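Local coordinates for Alr4995 protein (Nostoc sp., PDB 6LRF), which is a bifunctional enzyme that probably breaks down arginine to ornithine as an arginine dihydrolase and converts ornithine to proline as an ornithine cyclodeaminase, at residues 295-299 against 300-304; 337-340 against 341-344. One frame throughout, in Å; residues are numbered along the deposited sequence.

Interaction 1: residues 295-299 against 300-304; sequences LDSGL and INRAL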
ATOM      1  N   LEU B 295      13.206 -35.135  -5.665  1.00 30.94           N
ATOM      2  CA  LEU B 295      13.072 -34.865  -4.243  1.00 31.48           C
ATOM      3  C   LEU B 295      13.437 -33.455  -3.855  1.00 35.02           C
ATOM      4  O   LEU B 295      12.753 -32.860  -3.021  1.00 39.54           O
ATOM      5  CB  LEU B 295      13.921 -35.830  -3.435  1.00 35.95           C
ATOM      6  CG  LEU B 295      13.292 -37.212  -3.396  1.00 37.08           C
ATOM      7  CD1 LEU B 295      14.052 -38.068  -2.411  1.00 40.21           C
ATOM      8  CD2 LEU B 295      11.830 -37.094  -3.032  1.00 29.51           C
ATOM      9  N   ASP B 296      14.502 -32.908  -4.438  1.00 27.49           N
ATOM     10  CA  ASP B 296      14.962 -31.593  -3.980  1.00 35.59           C
ATOM     11  C   ASP B 296      14.390 -30.424  -4.782  1.00 39.13           C
ATOM     12  O   ASP B 296      14.358 -29.297  -4.297  1.00 45.01           O
ATOM     13  CB  ASP B 296      16.497 -31.515  -3.976  1.00 39.95           C
ATOM     14  CG  ASP B 296      17.107 -31.667  -5.355  1.00 39.13           C
ATOM     15  OD1 ASP B 296      16.943 -30.751  -6.188  1.00 50.77           O
ATOM     16  OD2 ASP B 296      17.776 -32.697  -5.597  1.00 46.82           O
ATOM     17  N   SER B 297      13.929 -30.672  -5.998  1.00 34.50           N
ATOM     18  CA  SER B 297      13.323 -29.589  -6.757  1.00 36.86           C
ATOM     19  C   SER B 297      11.867 -29.385  -6.336  1.00 42.15           C
ATOM     20  O   SER B 297      11.276 -28.339  -6.605  1.00 43.08           O
ATOM     21  CB  SER B 297      13.411 -29.858  -8.253  1.00 38.46           C
ATOM     22  OG  SER B 297      12.675 -31.015  -8.613  1.00 39.21           O
ATOM     23  N   GLY B 298      11.303 -30.386  -5.659  1.00 39.94           N
ATOM     24  CA  GLY B 298       9.901 -30.368  -5.289  1.00 43.71           C
ATOM     25  C   GLY B 298       8.985 -30.536  -6.496  1.00 44.43           C
ATOM     26  O   GLY B 298       7.779 -30.280  -6.421  1.00 41.62           O
ATOM     27  N   LEU B 299       9.565 -30.968  -7.613  1.00 41.25           N
ATOM     28  CA  LEU B 299       8.805 -31.225  -8.829  1.00 36.81           C
ATOM     29  C   LEU B 299       7.707 -32.265  -8.565  1.00 35.09           C
ATOM     30  O   LEU B 299       6.547 -32.049  -8.912  1.00 29.43           O
ATOM     31  CB  LEU B 299       9.742 -31.697  -9.948  1.00 40.42           C
ATOM     32  CG  LEU B 299       9.177 -31.792 -11.365  1.00 43.30           C
ATOM     33  CD1 LEU B 299       8.526 -30.479 -11.759  1.00 41.85           C
ATOM     34  CD2 LEU B 299      10.294 -32.145 -12.336  1.00 49.62           C
ATOM     35  N   ILE B 300       8.081 -33.378  -7.932  1.00 32.64           N
ATOM     36  CA  ILE B 300       7.125 -34.431  -7.622  1.00 38.13           C
ATOM     37  C   ILE B 300       5.996 -33.857  -6.773  1.00 37.61           C
ATOM     38  O   ILE B 300       4.826 -34.178  -6.971  1.00 32.26           O
ATOM     39  CB  ILE B 300       7.799 -35.640  -6.896  1.00 41.62           C
ATOM     40  CG1 ILE B 300       6.783 -36.744  -6.619  1.00 40.62           C
ATOM     41  CG2 ILE B 300       8.476 -35.218  -5.595  1.00 36.25           C
ATOM     42  CD1 ILE B 300       6.275 -37.400  -7.860  1.00 38.57           C
ATOM     43  N   ASN B 301       6.358 -32.950  -5.875  1.00 31.31           N
ATOM     44  CA  ASN B 301       5.439 -32.434  -4.874  1.00 35.99           C
ATOM     45  C   ASN B 301       4.462 -31.443  -5.522  1.00 37.14           C
ATOM     46  O   ASN B 301       3.268 -31.428  -5.202  1.00 34.41           O
ATOM     47  CB  ASN B 301       6.249 -31.813  -3.711  1.00 42.09           C
ATOM     48  CG  ASN B 301       5.454 -30.820  -2.891  1.00 54.66           C
ATOM     49  OD1 ASN B 301       4.357 -31.128  -2.406  1.00 58.16           O
ATOM     50  ND2 ASN B 301       6.011 -29.615  -2.714  1.00 50.98           N
ATOM     51  N   ARG B 302       4.949 -30.651  -6.470  1.00 35.58           N
ATOM     52  CA  ARG B 302       4.075 -29.754  -7.213  1.00 35.57           C
ATOM     53  C   ARG B 302       3.087 -30.519  -8.099  1.00 28.04           C
ATOM     54  O   ARG B 302       1.937 -30.119  -8.234  1.00 30.07           O
ATOM     55  CB  ARG B 302       4.897 -28.789  -8.064  1.00 40.95           C
ATOM     56  CG  ARG B 302       5.411 -27.576  -7.300  1.00 50.38           C
ATOM     57  CD  ARG B 302       6.367 -26.741  -8.159  1.00 55.59           C
ATOM     58  NE  ARG B 302       7.623 -27.450  -8.406  1.00 57.14           N
ATOM     59  CZ  ARG B 302       8.656 -26.948  -9.081  1.00 61.53           C
ATOM     60  NH1 ARG B 302       9.755 -27.675  -9.247  1.00 53.26           N
ATOM     61  NH2 ARG B 302       8.592 -25.723  -9.591  1.00 71.16           N
ATOM     62  N   ALA B 303       3.546 -31.616  -8.694  1.00 25.87           N
ATOM     63  CA  ALA B 303       2.681 -32.461  -9.515  1.00 28.15           C
ATOM     64  C   ALA B 303       1.536 -33.046  -8.689  1.00 30.05           C
ATOM     65  O   ALA B 303       0.371 -32.990  -9.091  1.00 26.39           O
ATOM     66  CB  ALA B 303       3.480 -33.563 -10.150  1.00 21.89           C
ATOM     67  N   LEU B 304       1.868 -33.575  -7.517  1.00 27.81           N
ATOM     68  CA  LEU B 304       0.856 -34.151  -6.636  1.00 25.11           C
ATOM     69  C   LEU B 304      -0.166 -33.118  -6.171  1.00 27.44           C
ATOM     70  O   LEU B 304      -1.365 -33.397  -6.122  1.00 27.97           O
ATOM     71  CB  LEU B 304       1.531 -34.827  -5.439  1.00 24.57           C
ATOM     72  CG  LEU B 304       2.534 -35.882  -5.902  1.00 27.78           C
ATOM     73  CD1 LEU B 304       3.162 -36.658  -4.738  1.00 32.46           C
ATOM     74  CD2 LEU B 304       1.909 -36.835  -6.926  1.00 30.03           C
TER
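R302 folds its side chain back along the start of its own helix, over the carbonyl of G298 and across the side chain of L299. Its CG stands anti to the carbonyl carbon and beside the backbone N (chi1 -83°), and a bend at chi3 (-69°) then brings the guanidinium back beside residues 297-299. G298 O and the backbone N of L299 lie at the edge of that flat group, near its plane, and R302 NE reaches G298 O in a weak hydrogen bond of 3.5 Å. S297 O sits obliquely to the group, 3.1 Å from R302 NH1, at an angle too poor for a hydrogen bond.

The two side chains cross obliquely, L299 CD1 coming within 4.0 Å of R302 NH1. The side chain of L299 also packs on I290 and L353. G298 O takes three donors: besides NE it accepts from the backbone N of R302 at 2.9 Å, a sound bond, and from that of N301 in a weak one. One residue on, A303 N bonds to L299 O. With an alanine here instead of R302 the guanidinium is gone, and G298 O is likely to be left with backbone donors alone across the contact, with L299 CD1 less covered on that side.

S297 OG accepts from L299 N at 3.3 Å, an ST turn, and also bonds to H293 O. I300 packs on I290 and on L295 of the second subunit. The short, weakly bonded helix 294-297 thus stops at G298, whose positive phi (70°) breaks the helical path, and the same glycine is the N-cap of helix 299-310, with the ST turn of S297 beside it, at a subunit interface.

Interaction 2: residues 337-340 against 341-344; sequences APSH and EVME
S339 caps the helix that A337 and P338 lead into: its OG accepts from the backbone N of V342 at 3.3 Å, with a nearly straight N-H...O angle of 166°. OG stands between the backbone N and the carbonyl carbon (chi1 76°), a rotation that brings it over the first turn. Its carbonyl is used as well, S339 O taking the N of selenomethionine M343 at 3.1 Å. One residue on, E344 N bonds to H340 O at 2.9 Å, so the first turn's amides at 342, 343 and 344 all have acceptors.

The H340 side chain is held at both nitrogens, ND1 by E284 OE1 and NE2 by D436 OD2. E344 lies across one face of this ring: its CG makes a CH-pi contact 4.0 Å from the centroid, and its carboxylate stacks with the imidazole, the planes 21° apart. E344 OE1 also has a long, weak ion pair with R555, while OE2 lies close to the like-charged D379. E341 OE2 makes a salt bridge to R194.

The remaining packing is apolar. P338 CD meets V342 CG1 at 3.7 Å, their side chains crossing at about a right angle, and A337 CB rests on M343 CB at the same distance.

Acidic groups at both imidazole nitrogens and a third carboxylate stacked on the ring would probably favour a protonated H340, whose charge would balance part of this acidic cluster at the helix start.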
ATOM      1  N   ALA B 337      -9.133 -39.329 -12.036  1.00 18.70           N
ATOM      2  CA  ALA B 337     -10.015 -38.176 -12.148  1.00 21.16           C
ATOM      3  C   ALA B 337     -11.470 -38.643 -12.173  1.00 20.66           C
ATOM      4  O   ALA B 337     -11.750 -39.756 -12.604  1.00 25.09           O
ATOM      5  CB  ALA B 337      -9.687 -37.379 -13.408  1.00 19.79           C
ATOM      6  N   PRO B 338     -12.399 -37.799 -11.713  1.00 18.83           N
ATOM      7  CA  PRO B 338     -13.808 -38.205 -11.644  1.00 19.94           C
ATOM      8  C   PRO B 338     -14.510 -38.196 -13.013  1.00 28.12           C
ATOM      9  O   PRO B 338     -15.605 -38.755 -13.161  1.00 27.04           O
ATOM     10  CB  PRO B 338     -14.416 -37.158 -10.704  1.00 22.95           C
ATOM     11  CG  PRO B 338     -13.537 -35.914 -10.934  1.00 22.65           C
ATOM     12  CD  PRO B 338     -12.164 -36.475 -11.097  1.00 22.46           C
ATOM     13  N   SER B 339     -13.892 -37.555 -14.000  1.00 26.62           N
ATOM     14  CA  SER B 339     -14.468 -37.441 -15.340  1.00 25.02           C
ATOM     15  C   SER B 339     -13.367 -37.124 -16.332  1.00 28.51           C
ATOM     16  O   SER B 339     -12.246 -36.768 -15.935  1.00 22.37           O
ATOM     17  CB  SER B 339     -15.518 -36.341 -15.394  1.00 24.61           C
ATOM     18  OG  SER B 339     -14.869 -35.081 -15.413  1.00 29.29           O
ATOM     19  N   HIS B 340     -13.685 -37.220 -17.618  1.00 28.55           N
ATOM     20  CA  HIS B 340     -12.709 -36.920 -18.658  1.00 27.21           C
ATOM     21  C   HIS B 340     -12.306 -35.456 -18.623  1.00 26.33           C
ATOM     22  O   HIS B 340     -11.130 -35.111 -18.800  1.00 27.24           O
ATOM     23  CB  HIS B 340     -13.248 -37.267 -20.049  1.00 31.76           C
ATOM     24  CG  HIS B 340     -12.196 -37.230 -21.118  1.00 34.85           C
ATOM     25  ND1 HIS B 340     -10.991 -37.895 -20.997  1.00 39.83           N
ATOM     26  CD2 HIS B 340     -12.160 -36.605 -22.318  1.00 36.39           C
ATOM     27  CE1 HIS B 340     -10.262 -37.684 -22.079  1.00 38.37           C
ATOM     28  NE2 HIS B 340     -10.947 -36.902 -22.895  1.00 35.83           N
ATOM     29  N   GLU B 341     -13.282 -34.593 -18.395  1.00 26.83           N
ATOM     30  CA  GLU B 341     -13.023 -33.165 -18.350  1.00 27.24           C
ATOM     31  C   GLU B 341     -11.972 -32.832 -17.293  1.00 26.04           C
ATOM     32  O   GLU B 341     -11.029 -32.080 -17.554  1.00 25.79           O
ATOM     33  CB  GLU B 341     -14.318 -32.424 -18.077  1.00 27.03           C
ATOM     34  CG  GLU B 341     -14.154 -30.950 -17.804  1.00 31.51           C
ATOM     35  CD  GLU B 341     -15.410 -30.363 -17.186  1.00 44.10           C
ATOM     36  OE1 GLU B 341     -16.428 -31.097 -17.131  1.00 48.08           O
ATOM     37  OE2 GLU B 341     -15.385 -29.183 -16.763  1.00 40.56           O
ATOM     38  N   VAL B 342     -12.109 -33.410 -16.102  1.00 24.83           N
ATOM     39  CA  VAL B 342     -11.168 -33.096 -15.021  1.00 22.95           C
ATOM     40  C   VAL B 342      -9.800 -33.725 -15.322  1.00 22.00           C
ATOM     41  O   VAL B 342      -8.747 -33.123 -15.053  1.00 23.67           O
ATOM     42  CB  VAL B 342     -11.694 -33.562 -13.636  1.00 24.40           C
ATOM     43  CG1 VAL B 342     -10.616 -33.402 -12.562  1.00 22.07           C
ATOM     44  CG2 VAL B 342     -12.955 -32.787 -13.251  1.00 29.26           C
HETATM   45  N   MSE B 343      -9.812 -34.929 -15.892  1.00 22.62           N
HETATM   46  CA  MSE B 343      -8.577 -35.586 -16.331  1.00 21.45           C
HETATM   47  C   MSE B 343      -7.788 -34.729 -17.340  1.00 22.37           C
HETATM   48  O   MSE B 343      -6.565 -34.640 -17.272  1.00 23.97           O
HETATM   49  CB  MSE B 343      -8.881 -36.952 -16.955  1.00 23.45           C
HETATM   50  CG  MSE B 343      -7.629 -37.685 -17.430  1.00 28.25           C
HETATM   51 SE   MSE B 343      -6.321 -38.048 -15.948  1.00 55.67          SE
HETATM   52  CE  MSE B 343      -6.984 -39.828 -15.362  1.00 32.07           C
ATOM     53  N   GLU B 344      -8.489 -34.105 -18.277  1.00 21.74           N
ATOM     54  CA  GLU B 344      -7.836 -33.238 -19.255  1.00 22.47           C
ATOM     55  C   GLU B 344      -7.201 -32.024 -18.592  1.00 23.96           C
ATOM     56  O   GLU B 344      -6.109 -31.575 -18.974  1.00 25.02           O
ATOM     57  CB  GLU B 344      -8.836 -32.769 -20.300  1.00 27.18           C
ATOM     58  CG  GLU B 344      -9.376 -33.869 -21.180  1.00 31.52           C
ATOM     59  CD  GLU B 344     -10.322 -33.331 -22.232  1.00 36.27           C
ATOM     60  OE1 GLU B 344     -11.409 -32.820 -21.863  1.00 33.67           O
ATOM     61  OE2 GLU B 344      -9.950 -33.392 -23.422  1.00 36.71           O
TER

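Interaction 1 comes first along the chain and closes before interaction 2 opens; their centres are 22 Å apart and their nearest atoms about 11 Å, without touching. Both occur at the N-terminal end of a helix in the LOR/SDH conserved region: 295-304 leads into helix 299-310 just after strand 280-292, while 337-344 starts helix 340-352 straight after strand 329-337. Those two strands are antiparallel neighbours in one six-stranded mixed sheet, and strand 280-292 is touched by side chains of both contacts. Their surroundings differ: residues 295-304 pack against the second subunit, whereas 337-344 meets helix 190-199 of its own chain, through Y191 and the salt bridge to R194, linking this region to another part of the subunit.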